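Local coordinates for TRAP-type C4-dicarboxylate:H+ symport system substrate-binding component DctP (Shewanella oneidensis, PDB 4MX6), which probably captures C4-dicarboxylates such as succinate in the periplasm and delivers them to a TRAP-type proton symporter, at residues A[147-157]-A[245-255]. Numbering follows the deposited sequence.
Sequences GIVGLGYLHNG and DYMVVTSDAFW
Strands 148-157 and 245-251 run antiparallel, Val149 pairing with Thr250 and Leu154 with Tyr246 through hydrogen bonds in both directions, while a classic beta bulge sets Leu151 and Gly152 together opposite Val248. At the bulge, Val248 O accepts from Leu151 N at 2.8 Å and Val248 N donates to Gly152 O. Beyond the bulge the Tyr246 ring crosses Leu154 obliquely, ring CD2 lying 3.8 Å from Leu154 CD2. With CG anti to its backbone N (chi1 -169°), Asn156 brings its amide to the far end of this ring, and ND2 donates to Tyr246 OH at 2.9 Å, a nearly straight bond (164°) in the amide plane though the amide and ring are turned 57° apart. Tyr246 OH also hydrogen-bonds a bound succinic acid, and Lys51 makes a cation-pi contact with the ring; a phenylalanine in place of Tyr246 would probably leave Asn156 ND2 without this acceptor and the bound succinic acid without its hydrogen bond to this hydroxyl. On the opposite face of the sheet from Tyr246, Asp245 OD1 takes Asn156 N from above the carboxylate plane, while OD2 is held by Gln131. On this same face Met247, bent at its thioether, lays CE 4.1 Å from Tyr153 CE1. Toward the helix, Leu151 splits its two methyls: CD1 meets Thr250 CG2 at 3.7 Å, and CD2 rests over one face of the Trp255 indole near its rim. Val149 CG2 packs on Asp252 CA (3.6 Å). Ser251 N-caps helix 252-257, its OG accepting from Phe254 N, and Asp252 N closes the pairing on Gly147 O. This bulged two-stranded antiparallel sheet belongs to the two-lobed periplasmic binding-protein fold, and Tyr246 on strand 245-251 places one end at the succinate site.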
ATOM      1  N   GLY A 147     -14.205  -0.492  15.324  1.00 12.62           N
ATOM      2  CA  GLY A 147     -13.809   0.848  15.709  1.00 11.83           C
ATOM      3  C   GLY A 147     -12.985   1.604  14.681  1.00 11.02           C
ATOM      4  O   GLY A 147     -12.504   2.694  14.985  1.00 11.62           O
ATOM      5  N   ILE A 148     -12.817   1.042  13.486  1.00 10.83           N
ATOM      6  CA  ILE A 148     -12.016   1.677  12.437  1.00 10.45           C
ATOM      7  C   ILE A 148     -12.923   2.217  11.343  1.00 10.10           C
ATOM      8  O   ILE A 148     -13.721   1.463  10.777  1.00 11.76           O
ATOM      9  CB  ILE A 148     -11.005   0.697  11.837  1.00 10.44           C
ATOM     10  CG1 ILE A 148     -10.014   0.227  12.912  1.00 11.01           C
ATOM     11  CG2 ILE A 148     -10.261   1.337  10.666  1.00 10.40           C
ATOM     12  CD1 ILE A 148      -9.077  -0.869  12.441  1.00 12.55           C
ATOM     13  N   VAL A 149     -12.797   3.512  11.064  1.00  8.87           N
ATOM     14  CA  VAL A 149     -13.607   4.201  10.069  1.00  8.96           C
ATOM     15  C   VAL A 149     -12.783   4.404   8.806  1.00  7.71           C
ATOM     16  O   VAL A 149     -11.720   5.017   8.845  1.00  8.31           O
ATOM     17  CB  VAL A 149     -14.065   5.590  10.591  1.00 10.48           C
ATOM     18  CG1 VAL A 149     -14.846   6.348   9.515  1.00 11.15           C
ATOM     19  CG2 VAL A 149     -14.898   5.451  11.852  1.00 12.83           C
ATOM     20  N   GLY A 150     -13.262   3.863   7.696  1.00  8.06           N
ATOM     21  CA  GLY A 150     -12.600   4.045   6.414  1.00  8.31           C
ATOM     22  C   GLY A 150     -13.039   5.320   5.737  1.00  7.57           C
ATOM     23  O   GLY A 150     -14.221   5.503   5.444  1.00  9.71           O
ATOM     24  N   LEU A 151     -12.079   6.191   5.456  1.00  7.11           N
ATOM     25  CA  LEU A 151     -12.378   7.516   4.930  1.00  8.58           C
ATOM     26  C   LEU A 151     -12.106   7.675   3.441  1.00  8.22           C
ATOM     27  O   LEU A 151     -12.704   8.532   2.806  1.00 10.46           O
ATOM     28  CB  LEU A 151     -11.610   8.569   5.736  1.00 11.15           C
ATOM     29  CG  LEU A 151     -12.058   8.653   7.195  1.00 14.84           C
ATOM     30  CD1 LEU A 151     -11.194   9.633   7.956  1.00 16.67           C
ATOM     31  CD2 LEU A 151     -13.525   9.060   7.267  1.00 16.11           C
ATOM     32  N   GLY A 152     -11.236   6.855   2.874  1.00  7.04           N
ATOM     33  CA  GLY A 152     -10.967   6.916   1.454  1.00  7.12           C
ATOM     34  C   GLY A 152      -9.828   5.983   1.085  1.00  6.26           C
ATOM     35  O   GLY A 152      -9.151   5.437   1.955  1.00  7.54           O
ATOM     36  N   TYR A 153      -9.644   5.804  -0.215  1.00  6.40           N
ATOM     37  CA  TYR A 153      -8.531   5.059  -0.783  1.00  6.57           C
ATOM     38  C   TYR A 153      -7.496   6.056  -1.297  1.00  6.20           C
ATOM     39  O   TYR A 153      -7.842   7.061  -1.926  1.00  8.60           O
ATOM     40  CB  TYR A 153      -8.993   4.193  -1.946  1.00  6.54           C
ATOM     41  CG  TYR A 153      -9.862   3.019  -1.554  1.00  6.22           C
ATOM     42  CD1 TYR A 153      -9.306   1.892  -0.969  1.00  6.27           C
ATOM     43  CD2 TYR A 153     -11.230   3.019  -1.805  1.00  6.42           C
ATOM     44  CE1 TYR A 153     -10.082   0.798  -0.647  1.00  5.87           C
ATOM     45  CE2 TYR A 153     -12.019   1.928  -1.465  1.00  7.01           C
ATOM     46  CZ  TYR A 153     -11.438   0.825  -0.884  1.00  7.21           C
ATOM     47  OH  TYR A 153     -12.175  -0.292  -0.552  1.00  8.49           O
ATOM     48  N   LEU A 154      -6.221   5.750  -1.084  1.00  5.44           N
ATOM     49  CA  LEU A 154      -5.122   6.552  -1.600  1.00  5.60           C
ATOM     50  C   LEU A 154      -4.208   5.619  -2.394  1.00  5.61           C
ATOM     51  O   LEU A 154      -3.820   4.562  -1.899  1.00  6.01           O
ATOM     52  CB  LEU A 154      -4.365   7.217  -0.446  1.00  6.14           C
ATOM     53  CG  LEU A 154      -3.081   7.945  -0.817  1.00  7.28           C
ATOM     54  CD1 LEU A 154      -3.347   9.151  -1.706  1.00  7.98           C
ATOM     55  CD2 LEU A 154      -2.344   8.379   0.445  1.00  8.80           C
ATOM     56  N   HIS A 155      -3.874   6.018  -3.609  1.00  5.70           N
ATOM     57  CA  HIS A 155      -3.020   5.187  -4.450  1.00  5.68           C
ATOM     58  C   HIS A 155      -1.540   5.275  -4.122  1.00  5.48           C
ATOM     59  O   HIS A 155      -1.034   6.323  -3.705  1.00  6.32           O
ATOM     60  CB  HIS A 155      -3.190   5.578  -5.919  1.00  6.30           C
ATOM     61  CG  HIS A 155      -4.579   5.369  -6.417  1.00  6.85           C
ATOM     62  ND1 HIS A 155      -5.258   6.221  -7.259  1.00  9.16           N
ATOM     63  CD2 HIS A 155      -5.424   4.347  -6.162  1.00  6.23           C
ATOM     64  CE1 HIS A 155      -6.465   5.723  -7.490  1.00  7.09           C
ATOM     65  NE2 HIS A 155      -6.586   4.590  -6.826  1.00  9.81           N
ATOM     66  N   ASN A 156      -0.832   4.175  -4.388  1.00  5.59           N
ATOM     67  CA  ASN A 156       0.609   4.232  -4.585  1.00  5.65           C
ATOM     68  C   ASN A 156       0.923   3.769  -6.009  1.00  5.59           C
ATOM     69  O   ASN A 156       1.216   4.600  -6.870  1.00  6.03           O
ATOM     70  CB  ASN A 156       1.386   3.482  -3.511  1.00  5.95           C
ATOM     71  CG  ASN A 156       2.871   3.769  -3.593  1.00  5.91           C
ATOM     72  OD1 ASN A 156       3.431   3.883  -4.697  1.00  6.03           O
ATOM     73  ND2 ASN A 156       3.514   3.929  -2.451  1.00  7.08           N
ATOM     74  N   GLY A 157       0.799   2.473  -6.284  1.00  5.44           N
ATOM     75  CA  GLY A 157       1.091   1.985  -7.617  1.00  6.33           C
ATOM     76  C   GLY A 157       1.098   0.480  -7.689  1.00  5.50           C
ATOM     77  O   GLY A 157       0.839  -0.194  -6.709  1.00  5.93           O
ATOM     78  N   ASP A 245      -1.846  -0.096  -2.510  1.00  5.25           N
ATOM     79  CA  ASP A 245      -2.688   1.066  -2.247  1.00  5.16           C
ATOM     80  C   ASP A 245      -2.977   1.123  -0.753  1.00  4.81           C
ATOM     81  O   ASP A 245      -2.665   0.191  -0.009  1.00  6.01           O
ATOM     82  CB  ASP A 245      -4.016   0.990  -3.032  1.00  5.57           C
ATOM     83  CG  ASP A 245      -4.033   1.807  -4.308  1.00  6.18           C
ATOM     84  OD1 ASP A 245      -2.965   2.095  -4.875  1.00  6.21           O
ATOM     85  OD2 ASP A 245      -5.159   2.172  -4.714  1.00  8.10           O
ATOM     86  N   TYR A 246      -3.580   2.226  -0.324  1.00  5.20           N
ATOM     87  CA  TYR A 246      -3.853   2.482   1.080  1.00  4.98           C
ATOM     88  C   TYR A 246      -5.329   2.705   1.358  1.00  5.36           C
ATOM     89  O   TYR A 246      -6.055   3.196   0.504  1.00  5.94           O
ATOM     90  CB  TYR A 246      -3.112   3.740   1.518  1.00  5.24           C
ATOM     91  CG  TYR A 246      -1.658   3.786   1.128  1.00  5.29           C
ATOM     92  CD1 TYR A 246      -0.762   2.869   1.633  1.00  5.45           C
ATOM     93  CD2 TYR A 246      -1.189   4.756   0.256  1.00  5.46           C
ATOM     94  CE1 TYR A 246       0.589   2.918   1.301  1.00  5.53           C
ATOM     95  CE2 TYR A 246       0.156   4.838  -0.060  1.00  5.35           C
ATOM     96  CZ  TYR A 246       1.040   3.923   0.462  1.00  5.40           C
ATOM     97  OH  TYR A 246       2.385   4.052   0.178  1.00  5.76           O
ATOM     98  N   MET A 247      -5.736   2.428   2.593  1.00  5.38           N
ATOM     99  CA  MET A 247      -6.987   2.988   3.119  1.00  5.87           C
ATOM    100  C   MET A 247      -6.641   4.020   4.179  1.00  5.39           C
ATOM    101  O   MET A 247      -5.939   3.710   5.137  1.00  6.11           O
ATOM    102  CB  MET A 247      -7.909   1.914   3.711  1.00  6.29           C
ATOM    103  CG  MET A 247      -9.298   2.462   3.967  1.00  6.48           C
ATOM    104  SD  MET A 247     -10.465   1.284   4.696  1.00  7.40           S
ATOM    105  CE  MET A 247     -10.597   0.104   3.361  1.00  9.00           C
ATOM    106  N   VAL A 248      -7.115   5.248   3.988  1.00  5.66           N
ATOM    107  CA  VAL A 248      -6.991   6.291   4.999  1.00  6.34           C
ATOM    108  C   VAL A 248      -8.091   6.049   6.034  1.00  5.65           C
ATOM    109  O   VAL A 248      -9.272   5.962   5.685  1.00  6.80           O
ATOM    110  CB  VAL A 248      -7.108   7.691   4.379  1.00  6.98           C
ATOM    111  CG1 VAL A 248      -6.943   8.761   5.446  1.00  8.92           C
ATOM    112  CG2 VAL A 248      -6.103   7.871   3.239  1.00  8.00           C
ATOM    113  N   VAL A 249      -7.687   5.877   7.289  1.00  5.95           N
ATOM    114  CA  VAL A 249      -8.610   5.527   8.359  1.00  6.64           C
ATOM    115  C   VAL A 249      -8.431   6.396   9.591  1.00  6.84           C
ATOM    116  O   VAL A 249      -7.375   6.974   9.824  1.00  7.62           O
ATOM    117  CB  VAL A 249      -8.452   4.045   8.791  1.00  7.09           C
ATOM    118  CG1 VAL A 249      -8.792   3.098   7.641  1.00  7.59           C
ATOM    119  CG2 VAL A 249      -7.055   3.752   9.288  1.00  7.58           C
ATOM    120  N   THR A 250      -9.497   6.456  10.376  1.00  7.06           N
ATOM    121  CA  THR A 250      -9.468   7.042  11.706  1.00  7.64           C
ATOM    122  C   THR A 250     -10.178   6.093  12.669  1.00  7.29           C
ATOM    123  O   THR A 250     -10.670   5.037  12.259  1.00  8.05           O
ATOM    124  CB  THR A 250     -10.103   8.460  11.728  1.00  7.78           C
ATOM    125  OG1 THR A 250      -9.905   9.076  13.004  1.00  8.63           O
ATOM    126  CG2 THR A 250     -11.589   8.438  11.448  1.00  8.43           C
ATOM    127  N   SER A 251     -10.228   6.447  13.946  1.00  8.35           N
ATOM    128  CA  SER A 251     -11.012   5.667  14.896  1.00  8.98           C
ATOM    129  C   SER A 251     -12.410   6.250  15.011  1.00  9.42           C
ATOM    130  O   SER A 251     -12.615   7.465  14.913  1.00  9.69           O
ATOM    131  CB  SER A 251     -10.360   5.602  16.279  1.00  9.73           C
ATOM    132  OG  SER A 251     -10.405   6.858  16.932  1.00 10.38           O
ATOM    133  N   ASP A 252     -13.373   5.378  15.248  1.00 10.58           N
ATOM    134  CA  ASP A 252     -14.734   5.798  15.466  1.00 12.17           C
ATOM    135  C   ASP A 252     -14.805   6.768  16.637  1.00 11.95           C
ATOM    136  O   ASP A 252     -15.532   7.760  16.580  1.00 13.00           O
ATOM    137  CB  ASP A 252     -15.587   4.565  15.725  1.00 15.87           C
ATOM    138  CG  ASP A 252     -17.040   4.878  15.808  1.00 19.87           C
ATOM    139  OD1 ASP A 252     -17.600   5.307  14.772  1.00 21.32           O
ATOM    140  OD2 ASP A 252     -17.613   4.688  16.903  1.00 22.62           O
ATOM    141  N   ALA A 253     -14.054   6.482  17.697  1.00 12.80           N
ATOM    142  CA  ALA A 253     -14.113   7.316  18.888  1.00 13.88           C
ATOM    143  C   ALA A 253     -13.655   8.742  18.578  1.00 13.15           C
ATOM    144  O   ALA A 253     -14.305   9.707  18.984  1.00 14.50           O
ATOM    145  CB  ALA A 253     -13.282   6.705  20.007  1.00 15.59           C
ATOM    146  N   PHE A 254     -12.547   8.895  17.859  1.00 12.29           N
ATOM    147  CA  PHE A 254     -12.091  10.234  17.511  1.00 11.73           C
ATOM    148  C   PHE A 254     -13.065  10.923  16.557  1.00 10.94           C
ATOM    149  O   PHE A 254     -13.440  12.082  16.750  1.00 11.81           O
ATOM    150  CB  PHE A 254     -10.698  10.225  16.888  1.00 12.11           C
ATOM    151  CG  PHE A 254     -10.304  11.560  16.349  1.00 12.74           C
ATOM    152  CD1 PHE A 254     -10.039  12.617  17.210  1.00 13.82           C
ATOM    153  CD2 PHE A 254     -10.241  11.786  14.983  1.00 13.31           C
ATOM    154  CE1 PHE A 254      -9.701  13.861  16.711  1.00 14.80           C
ATOM    155  CE2 PHE A 254      -9.906  13.032  14.492  1.00 14.27           C
ATOM    156  CZ  PHE A 254      -9.642  14.068  15.361  1.00 14.48           C
ATOM    157  N   TRP A 255     -13.503  10.200  15.540  1.00 10.58           N
ATOM    158  CA  TRP A 255     -14.350  10.803  14.522  1.00 10.41           C
ATOM    159  C   TRP A 255     -15.661  11.307  15.145  1.00 11.19           C
ATOM    160  O   TRP A 255     -16.106  12.412  14.847  1.00 11.76           O
ATOM    161  CB  TRP A 255     -14.594   9.781  13.416  1.00 10.04           C
ATOM    162  CG  TRP A 255     -14.978  10.328  12.062  1.00 10.38           C
ATOM    163  CD1 TRP A 255     -16.055   9.942  11.317  1.00 10.86           C
ATOM    164  CD2 TRP A 255     -14.272  11.298  11.264  1.00 10.30           C
ATOM    165  NE1 TRP A 255     -16.071  10.610  10.124  1.00 11.35           N
ATOM    166  CE2 TRP A 255     -14.991  11.450  10.065  1.00 10.67           C
ATOM    167  CE3 TRP A 255     -13.113  12.052  11.448  1.00 10.72           C
ATOM    168  CZ2 TRP A 255     -14.597  12.323   9.056  1.00 11.30           C
ATOM    169  CZ3 TRP A 255     -12.726  12.925  10.439  1.00 11.33           C
ATOM    170  CH2 TRP A 255     -13.468  13.057   9.269  1.00 11.51           C
TER
HETATM  171  O   HOH W   1     -12.871   3.666  17.960  1.00 14.69           O